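Local atomic coordinates of putative Lipoprotein (Clostridium perfringens, PDB entry 5J7R), a protein that is of unknown function but carries a sporulation and spore germination family domain and is probably tethered to the membrane as a lipoprotein. Residues 74-79 / 115-120; 84-89 / 125-130. All coordinates share one frame; numbering follows the deposited sequence.

How the contacts relate
Both contacts are small, apolar and inward-facing, and both involve the elements around helix 107-121. Contact 1 lays the loop 74-79 against the helix itself, with all its touching residues buried and the second subunit close by. Contact 2 lies on the three-stranded sheet, joining strand 83-89 to the turn that leads into strand 129-134; its Ile88 is partly exposed near a magnesium ion. Their centres are 15 Å apart, yet they meet directly: Ile118 CG1 and Ile130 CD1 are 3.6 Å apart. Aliphatic tips do the work in both, but contact 1 meets a bare glycine backbone, whereas contact 2 adds the edge of an aromatic ring.

Contact 1 of 2, residues 74-79 / 115-120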
loop_
_atom_site.group_PDB
_atom_site.type_symbol
_atom_site.label_atom_id
_atom_site.label_comp_id
_atom_site.label_asym_id
_atom_site.label_seq_id
_atom_site.Cartn_x
_atom_site.Cartn_y
_atom_site.Cartn_z
ATOM N N ALA A 74 -5.463 -18.874 19.425
ATOM C CA ALA A 74 -4.569 -18.411 20.483
ATOM C C ALA A 74 -3.458 -17.530 19.912
ATOM O O ALA A 74 -3.092 -17.668 18.738
ATOM C CB ALA A 74 -3.962 -19.592 21.209
ATOM N N PRO A 75 -2.922 -16.609 20.735
ATOM C CA PRO A 75 -1.841 -15.737 20.260
ATOM C C PRO A 75 -0.529 -16.493 19.998
ATOM O O PRO A 75 -0.316 -17.590 20.545
ATOM C CB PRO A 75 -1.655 -14.740 21.413
ATOM C CG PRO A 75 -2.236 -15.415 22.609
ATOM C CD PRO A 75 -3.373 -16.232 22.087
ATOM N N ILE A 76 0.313 -15.902 19.154
ATOM C CA ILE A 76 1.622 -16.464 18.791
ATOM C C ILE A 76 2.805 -15.676 19.370
ATOM O O ILE A 76 3.932 -16.171 19.360
ATOM C CB ILE A 76 1.790 -16.624 17.260
ATOM C CG1 ILE A 76 1.658 -15.285 16.527
ATOM C CG2 ILE A 76 0.761 -17.618 16.738
ATOM C CD1 ILE A 76 1.939 -15.386 15.047
ATOM N N LEU A 77 2.545 -14.465 19.854
ATOM C CA LEU A 77 3.562 -13.611 20.476
ATOM C C LEU A 77 2.945 -12.953 21.701
ATOM O O LEU A 77 1.736 -12.744 21.729
ATOM C CB LEU A 77 4.035 -12.508 19.516
ATOM C CG LEU A 77 4.857 -12.884 18.281
ATOM C CD1 LEU A 77 5.015 -11.692 17.353
ATOM C CD2 LEU A 77 6.215 -13.445 18.688
ATOM N N PRO A 78 3.762 -12.638 22.725
ATOM C CA PRO A 78 3.231 -11.955 23.912
ATOM C C PRO A 78 2.577 -10.616 23.555
ATOM O O PRO A 78 3.050 -9.918 22.655
ATOM C CB PRO A 78 4.473 -11.732 24.767
ATOM C CG PRO A 78 5.365 -12.859 24.400
ATOM C CD PRO A 78 5.163 -13.046 22.926
ATOM N N LYS A 79 1.506 -10.269 24.261
ATOM C CA LYS A 79 0.766 -9.036 23.991
ATOM C C LYS A 79 1.595 -7.764 24.202
ATOM O O LYS A 79 1.433 -6.789 23.466
ATOM C CB LYS A 79 -0.546 -9.010 24.776
ATOM C CG LYS A 79 -1.429 -7.824 24.370
ATOM C CD LYS A 79 -2.915 -8.178 24.356
ATOM C CE LYS A 79 -3.811 -6.972 24.209
ATOM N NZ LYS A 79 -5.253 -7.323 24.322
ATOM N N GLU A 115 5.905 -20.586 12.356
ATOM C CA GLU A 115 5.129 -20.914 11.157
ATOM C C GLU A 115 4.056 -19.846 10.895
ATOM O O GLU A 115 3.758 -19.543 9.742
ATOM C CB GLU A 115 4.489 -22.301 11.253
ATOM C CG GLU A 115 5.490 -23.448 11.203
ATOM C CD GLU A 115 4.852 -24.832 11.297
ATOM O OE1 GLU A 115 3.660 -24.909 11.628
ATOM O OE2 GLU A 115 5.547 -25.850 11.062
ATOM N N GLY A 116 3.489 -19.285 11.968
ATOM C CA GLY A 116 2.461 -18.240 11.859
ATOM C C GLY A 116 3.002 -16.926 11.299
ATOM O O GLY A 116 2.363 -16.285 10.473
ATOM N N ILE A 117 4.190 -16.542 11.751
ATOM C CA ILE A 117 4.842 -15.334 11.275
ATOM C C ILE A 117 5.179 -15.515 9.784
ATOM O O ILE A 117 4.863 -14.655 8.969
ATOM C CB ILE A 117 6.097 -15.003 12.109
ATOM C CG1 ILE A 117 5.680 -14.696 13.551
ATOM C CG2 ILE A 117 6.825 -13.786 11.543
ATOM C CD1 ILE A 117 6.833 -14.546 14.526
ATOM N N ILE A 118 5.785 -16.645 9.443
ATOM C CA ILE A 118 6.154 -16.947 8.054
ATOM C C ILE A 118 4.951 -17.003 7.139
ATOM O O ILE A 118 4.954 -16.389 6.077
ATOM C CB ILE A 118 6.950 -18.263 7.953
ATOM C CG1 ILE A 118 8.338 -18.044 8.560
ATOM C CG2 ILE A 118 7.111 -18.705 6.496
ATOM C CD1 ILE A 118 9.214 -19.278 8.595
ATOM N N ALA A 119 3.918 -17.725 7.550
ATOM C CA ALA A 119 2.724 -17.844 6.725
ATOM C C ALA A 119 2.087 -16.473 6.503
ATOM O O ALA A 119 1.572 -16.198 5.425
ATOM C CB ALA A 119 1.726 -18.788 7.361
ATOM N N THR A 120 2.135 -15.625 7.524
ATOM C CA THR A 120 1.541 -14.295 7.425
ATOM C C THR A 120 2.376 -13.377 6.536
ATOM O O THR A 120 1.850 -12.775 5.606
ATOM C CB THR A 120 1.387 -13.658 8.807
ATOM O OG1 THR A 120 0.606 -14.525 9.645
ATOM C CG2 THR A 120 0.712 -12.288 8.710
#
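Ile76 reaches from the loop 74-79 to helix 107-121, where it meets Gly116 and Ile117. Its CB already faces the helix. CG2 branches off beside the backbone N, and CG1 lies between the backbone N and the carbonyl carbon (chi1 60°); from there the chain runs on extended, carrying CD1 to the helix surface. This terminal methyl makes the contact: Ile76 CD1 is 4.1 Å from Ile117 CG1 and 4.2 Å from Gly116 C. Glycine suits this point because it has no CB on the side where CD1 arrives, and the methyl can settle against bare helix backbone. Leu77 follows with a lighter touch: its CD2 comes within 4.3 Å of Ile117 CD1. Ile117 thus receives both loop residues along one branch, Ile76 at CG1 and Leu77 at CD1.

One turn further along the helix, Thr120 ties the same glycine from within. Its OG1 donates to Gly116 O at 2.6 Å, and its N donates to that oxygen from the other face of the carbonyl plane at 3.0 Å. The Thr120 hydroxyl also accepts from Tyr30 N of the second subunit, whose Tyr30 packs on Ile76 as well. Leu63 of helix 51-65 touches both Ile76 and Thr120, so the loop lies among two helices and a neighbouring chain.

Part of the polar hold on the loop comes from helix 107-121, where Thr113 OG1 bonds to Ile76 O and Lys109 NZ to Pro75 O; Ala74 adds backbone bonds to the second subunit. Between the two segments themselves no hydrogen bond forms: the branched aliphatic chains exclude water but set no direction, so the polar bonds around them probably fix the position of the loop.

Contact 2 of 2, residues 84-89 / 125-130; sequences LSFDIK and PSINKI
Ile88, on one outer strand of a three-stranded mixed sheet, touches Ile127, in the loop leading into the other outer strand, although strand 92-97 runs between those two strands. Strands 83-89 and 92-97 form an antiparallel hairpin, and a beta-alpha-beta crossover through helix 107-121 joins 92-97 to the parallel strand 129-134. Ile127 sits in the turn after that helix, just before the last strand; its side chain packs on Ala93 of the middle strand and Ile121 of the helix as it reaches Ile88.

The meeting is methyl against methyl, with Ile88 CD1 3.8 Å from Ile127 CD1. Ile127 CD1 also lies 4.1 Å from Ile88 CG1, and the two side chains cross at about a right angle. In Ile127, CG1 stands beside the backbone N, anti to the carbonyl carbon (chi1 -55°), and the extended outer bond brings CD1 nearer to the strand than its CB direction alone would suggest. Isoleucine, branched at CB, reaches across with CG1 and CD1 while CG2 stays beside its own carbonyl carbon.

Around this apolar pair the chemistry turns polar. Glu53 OE1 accepts from Ile88 N, Asp52 OD2 is hydrogen-bonded to Ser126 OG, and a magnesium ion lies about 5 Å from the side chain of Ile88. At the other end of strand 83-89, Leu84 and Ser85 form a classic beta bulge opposite Asn96.

Phe86, on the same side as Ile88, directs its ring edge to the turn: Ile127 CD1 lies near the ring plane, 4.3 Å from Phe86 CZ.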
loop_
_atom_site.group_PDB
_atom_site.type_symbol
_atom_site.label_atom_id
_atom_site.label_comp_id
_atom_site.label_asym_id
_atom_site.label_seq_id
_atom_site.Cartn_x
_atom_site.Cartn_y
_atom_site.Cartn_z
ATOM N N LEU A 84 9.929 -2.969 16.976
ATOM C CA LEU A 84 10.900 -1.877 16.950
ATOM C C LEU A 84 11.079 -1.354 15.536
ATOM O O LEU A 84 11.126 -0.143 15.319
ATOM C CB LEU A 84 12.236 -2.326 17.537
ATOM C CG LEU A 84 12.187 -2.770 19.005
ATOM C CD1 LEU A 84 13.549 -3.297 19.427
ATOM C CD2 LEU A 84 11.739 -1.646 19.929
ATOM N N SER A 85 11.188 -2.266 14.579
ATOM C CA SER A 85 11.336 -1.883 13.181
ATOM C C SER A 85 11.075 -3.073 12.265
ATOM O O SER A 85 11.189 -4.229 12.678
ATOM C CB SER A 85 12.735 -1.335 12.885
ATOM O OG SER A 85 13.722 -2.336 13.047
ATOM N N PHE A 86 10.732 -2.764 11.020
ATOM C CA PHE A 86 10.475 -3.769 10.020
ATOM C C PHE A 86 11.111 -3.295 8.723
ATOM O O PHE A 86 10.821 -2.193 8.268
ATOM C CB PHE A 86 8.978 -3.991 9.854
ATOM C CG PHE A 86 8.650 -5.050 8.861
ATOM C CD1 PHE A 86 8.657 -6.393 9.209
ATOM C CD2 PHE A 86 8.358 -4.710 7.565
ATOM C CE1 PHE A 86 8.359 -7.371 8.261
ATOM C CE2 PHE A 86 8.074 -5.678 6.620
ATOM C CZ PHE A 86 8.074 -7.005 6.960
ATOM N N ASP A 87 11.982 -4.115 8.138
ATOM C CA ASP A 87 12.679 -3.761 6.911
ATOM C C ASP A 87 12.775 -4.966 5.987
ATOM O O ASP A 87 12.854 -6.089 6.447
ATOM C CB ASP A 87 14.089 -3.243 7.246
ATOM C CG ASP A 87 14.073 -1.932 8.052
ATOM O OD1 ASP A 87 13.502 -0.906 7.591
ATOM O OD2 ASP A 87 14.705 -1.896 9.124
ATOM N N ILE A 88 12.758 -4.718 4.681
ATOM C CA ILE A 88 12.862 -5.777 3.675
ATOM C C ILE A 88 14.172 -5.635 2.897
ATOM O O ILE A 88 14.342 -4.697 2.126
ATOM C CB ILE A 88 11.667 -5.749 2.689
ATOM C CG1 ILE A 88 10.357 -6.058 3.433
ATOM C CG2 ILE A 88 11.860 -6.772 1.574
ATOM C CD1 ILE A 88 9.104 -5.888 2.597
ATOM N N LYS A 89 15.101 -6.553 3.140
ATOM C CA LYS A 89 16.385 -6.568 2.438
ATOM C C LYS A 89 16.338 -7.689 1.428
ATOM O O LYS A 89 16.442 -8.859 1.792
ATOM C CB LYS A 89 17.549 -6.742 3.406
ATOM C CG LYS A 89 17.742 -5.492 4.258
ATOM C CD LYS A 89 19.003 -5.545 5.119
ATOM C CE LYS A 89 19.147 -4.371 6.072
ATOM N NZ LYS A 89 20.279 -4.540 7.020
ATOM N N PRO A 125 4.569 -11.257 -1.780
ATOM C CA PRO A 125 5.389 -12.006 -2.766
ATOM C C PRO A 125 6.890 -11.779 -2.731
ATOM O O PRO A 125 7.658 -12.724 -2.920
ATOM C CB PRO A 125 4.827 -11.551 -4.123
ATOM C CG PRO A 125 3.465 -11.046 -3.827
ATOM C CD PRO A 125 3.547 -10.435 -2.464
ATOM N N SER A 126 7.302 -10.542 -2.487
ATOM C CA SER A 126 8.727 -10.204 -2.430
ATOM C C SER A 126 9.475 -10.875 -1.260
ATOM O O SER A 126 10.691 -10.907 -1.255
ATOM C CB SER A 126 8.905 -8.674 -2.399
ATOM O OG SER A 126 8.160 -8.083 -1.346
ATOM N N ILE A 127 8.747 -11.439 -0.299
ATOM C CA ILE A 127 9.373 -12.065 0.865
ATOM C C ILE A 127 9.303 -13.587 0.810
ATOM O O ILE A 127 8.231 -14.160 0.617
ATOM C CB ILE A 127 8.716 -11.570 2.172
ATOM C CG1 ILE A 127 8.769 -10.029 2.231
ATOM C CG2 ILE A 127 9.419 -12.189 3.381
ATOM C CD1 ILE A 127 8.025 -9.395 3.390
ATOM N N ASN A 128 10.464 -14.217 0.989
ATOM C CA ASN A 128 10.593 -15.676 1.008
ATOM C C ASN A 128 11.181 -16.182 2.331
ATOM O O ASN A 128 11.039 -17.359 2.652
ATOM C CB ASN A 128 11.456 -16.158 -0.160
ATOM C CG ASN A 128 10.809 -15.900 -1.513
ATOM O OD1 ASN A 128 9.578 -15.870 -1.643
ATOM N ND2 ASN A 128 11.638 -15.736 -2.536
ATOM N N LYS A 129 11.833 -15.298 3.088
ATOM C CA LYS A 129 12.429 -15.659 4.373
ATOM C C LYS A 129 12.270 -14.533 5.384
ATOM O O LYS A 129 11.988 -13.386 5.017
ATOM C CB LYS A 129 13.920 -15.944 4.204
ATOM C CG LYS A 129 14.233 -17.061 3.231
ATOM C CD LYS A 129 15.720 -17.352 3.172
ATOM C CE LYS A 129 15.973 -18.518 2.229
ATOM N NZ LYS A 129 17.411 -18.847 2.027
ATOM N N ILE A 130 12.435 -14.869 6.662
ATOM C CA ILE A 130 12.349 -13.876 7.729
ATOM C C ILE A 130 13.585 -13.999 8.607
ATOM O O ILE A 130 14.162 -15.072 8.754
ATOM C CB ILE A 130 11.069 -13.995 8.592
ATOM C CG1 ILE A 130 11.094 -15.254 9.470
ATOM C CG2 ILE A 130 9.831 -13.943 7.699
ATOM C CD1 ILE A 130 9.909 -15.375 10.404
#